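CalsepRRP (Calystegia sepium, PDB 1JY5) is a ribonuclease-like protein of the RNase T2 family, a group of enzymes that generally cleave RNA, though its own activity is uncertain. Local coordinates at residues T13-E18 with P80-P85. Residues are numbered along the deposited sequence; the frame is centred on the assembly and turned at random.
Sequences TWSGTE and PSYSCP. Unlike the reference sequence in segment 80-85: Pro-85 (reference Met).
Tyr-82 reaches out of the loop 80-85 and lays its ring against the segment 13-18, where strand 7-14 runs out into a short, weakly bonded helical turn and Glu-18 covers one face of the ring. The CB of Glu-18 sits 4.1 Å from the ring centroid, 28° off the normal, a CH-pi contact. Its CG presses on the root of the tyrosine, 3.4 Å from Tyr-82 CB, and the two side chains cross at about a right angle. Glutamate suits this place because its methylenes can pack on an aromatic while the chain, bent at chi2 (52°), carries the carboxylate off the ring. At the far end of the ring the fit is also close: Ser-15 CB lies 3.2 Å from Tyr-82 OH, and a small residue leaves room for the phenol. The hydroxyls do not pair with each other; Tyr-82 OH is hydrogen-bonded to Thr-41 OG1 and Ser-15 OG to Gly-39 N, so both polar atoms are satisfied by strand 40-48 and the residue before it. Thr-13 is looser, its CG2 4.3 Å from Tyr-82 CE1. The other loose part is the polar end of partly exposed Glu-18, whose carboxylate leads away from the loop, its OE1 near Glu-176 OE2, a like charge. A leucine in place of Tyr-82 would probably leave Thr-41 without its phenol partner and open a gap beside Ser-15. No hydrogen bond joins the segments: a single aromatic side chain bridges them, while Cys-84 is tied by disulfide to Cys-26. The arrangement fastens a disulfide-linked surface loop to the end of a strand of the central antiparallel sheet, within the alpha-beta fold of the RNase T2 family.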
loop_
_atom_site.group_PDB
_atom_site.type_symbol
_atom_site.label_atom_id
_atom_site.label_comp_id
_atom_site.label_asym_id
_atom_site.label_seq_id
_atom_site.Cartn_x
_atom_site.Cartn_y
_atom_site.Cartn_z
ATOM N N THR A 13 1.313 -0.947 -3.696
ATOM C CA THR A 13 2.439 -0.816 -4.609
ATOM C C THR A 13 2.287 -1.730 -5.818
ATOM O O THR A 13 1.936 -2.901 -5.672
ATOM C CB THR A 13 3.756 -1.184 -3.901
ATOM O OG1 THR A 13 3.911 -0.371 -2.732
ATOM C CG2 THR A 13 4.940 -0.973 -4.828
ATOM N N TRP A 14 2.544 -1.199 -7.008
ATOM C CA TRP A 14 2.467 -2.019 -8.212
ATOM C C TRP A 14 3.825 -2.715 -8.297
ATOM O O TRP A 14 4.846 -2.083 -8.573
ATOM C CB TRP A 14 2.213 -1.150 -9.446
ATOM C CG TRP A 14 2.091 -1.962 -10.710
ATOM C CD1 TRP A 14 3.043 -2.128 -11.678
ATOM C CD2 TRP A 14 0.967 -2.759 -11.113
ATOM N NE1 TRP A 14 2.581 -2.979 -12.659
ATOM C CE2 TRP A 14 1.312 -3.383 -12.336
ATOM C CE3 TRP A 14 -0.296 -3.010 -10.559
ATOM C CZ2 TRP A 14 0.438 -4.239 -13.014
ATOM C CZ3 TRP A 14 -1.167 -3.862 -11.232
ATOM C CH2 TRP A 14 -0.792 -4.468 -12.451
ATOM N N SER A 15 3.829 -4.021 -8.047
ATOM C CA SER A 15 5.063 -4.803 -8.034
ATOM C C SER A 15 5.925 -4.664 -9.287
ATOM O O SER A 15 7.157 -4.647 -9.203
ATOM C CB SER A 15 4.751 -6.286 -7.795
ATOM O OG SER A 15 4.136 -6.877 -8.926
ATOM N N GLY A 16 5.276 -4.563 -10.441
ATOM C CA GLY A 16 6.003 -4.443 -11.694
ATOM C C GLY A 16 6.843 -3.184 -11.800
ATOM O O GLY A 16 7.920 -3.192 -12.391
ATOM N N THR A 17 6.363 -2.096 -11.213
ATOM C CA THR A 17 7.085 -0.833 -11.274
ATOM C C THR A 17 8.226 -0.785 -10.261
ATOM O O THR A 17 9.166 0.004 -10.391
ATOM C CB THR A 17 6.122 0.336 -11.025
ATOM O OG1 THR A 17 5.110 0.325 -12.036
ATOM C CG2 THR A 17 6.854 1.667 -11.060
ATOM N N GLU A 18 8.144 -1.648 -9.259
ATOM C CA GLU A 18 9.158 -1.702 -8.217
ATOM C C GLU A 18 10.304 -2.615 -8.635
ATOM O O GLU A 18 11.380 -2.607 -8.034
ATOM C CB GLU A 18 8.527 -2.214 -6.920
ATOM C CG GLU A 18 8.904 -1.428 -5.680
ATOM C CD GLU A 18 8.672 0.061 -5.836
ATOM O OE1 GLU A 18 7.565 0.465 -6.244
ATOM O OE2 GLU A 18 9.606 0.834 -5.546
ATOM N N PRO A 80 5.167 -7.787 0.719
ATOM C CA PRO A 80 6.619 -7.965 0.588
ATOM C C PRO A 80 7.399 -6.663 0.429
ATOM O O PRO A 80 6.827 -5.597 0.216
ATOM C CB PRO A 80 6.763 -8.820 -0.674
ATOM C CG PRO A 80 5.381 -9.352 -0.940
ATOM C CD PRO A 80 4.483 -8.241 -0.502
ATOM N N SER A 81 8.719 -6.782 0.518
ATOM C CA SER A 81 9.625 -5.661 0.334
ATOM C C SER A 81 10.224 -5.856 -1.064
ATOM O O SER A 81 10.372 -6.994 -1.518
ATOM C CB SER A 81 10.731 -5.708 1.390
ATOM O OG SER A 81 11.632 -4.629 1.235
ATOM N N TYR A 82 10.548 -4.765 -1.757
ATOM C CA TYR A 82 11.133 -4.869 -3.096
ATOM C C TYR A 82 12.544 -4.283 -3.158
ATOM O O TYR A 82 12.917 -3.643 -4.144
ATOM C CB TYR A 82 10.254 -4.164 -4.142
ATOM C CG TYR A 82 8.878 -4.764 -4.308
ATOM C CD1 TYR A 82 7.791 -4.265 -3.596
ATOM C CD2 TYR A 82 8.673 -5.863 -5.144
ATOM C CE1 TYR A 82 6.531 -4.843 -3.705
ATOM C CE2 TYR A 82 7.413 -6.454 -5.259
ATOM C CZ TYR A 82 6.346 -5.936 -4.532
ATOM O OH TYR A 82 5.103 -6.525 -4.619
ATOM N N SER A 83 13.325 -4.518 -2.108
ATOM C CA SER A 83 14.690 -4.010 -2.031
ATOM C C SER A 83 15.464 -4.792 -0.969
ATOM O O SER A 83 14.861 -5.437 -0.109
ATOM C CB SER A 83 14.664 -2.522 -1.666
ATOM O OG SER A 83 15.939 -1.926 -1.830
ATOM N N CYS A 84 16.794 -4.741 -1.034
ATOM C CA CYS A 84 17.631 -5.449 -0.068
ATOM C C CYS A 84 18.218 -4.550 1.014
ATOM O O CYS A 84 18.402 -4.982 2.154
ATOM C CB CYS A 84 18.756 -6.206 -0.790
ATOM S SG CYS A 84 18.087 -7.469 -1.911
ATOM N N PRO A 85 18.527 -3.287 0.680
ATOM C CA PRO A 85 19.085 -2.425 1.723
ATOM C C PRO A 85 18.051 -2.148 2.810
ATOM O O PRO A 85 16.888 -1.866 2.518
ATOM C CB PRO A 85 19.483 -1.166 0.955
ATOM C CG PRO A 85 18.488 -1.125 -0.161
ATOM C CD PRO A 85 18.459 -2.572 -0.605
#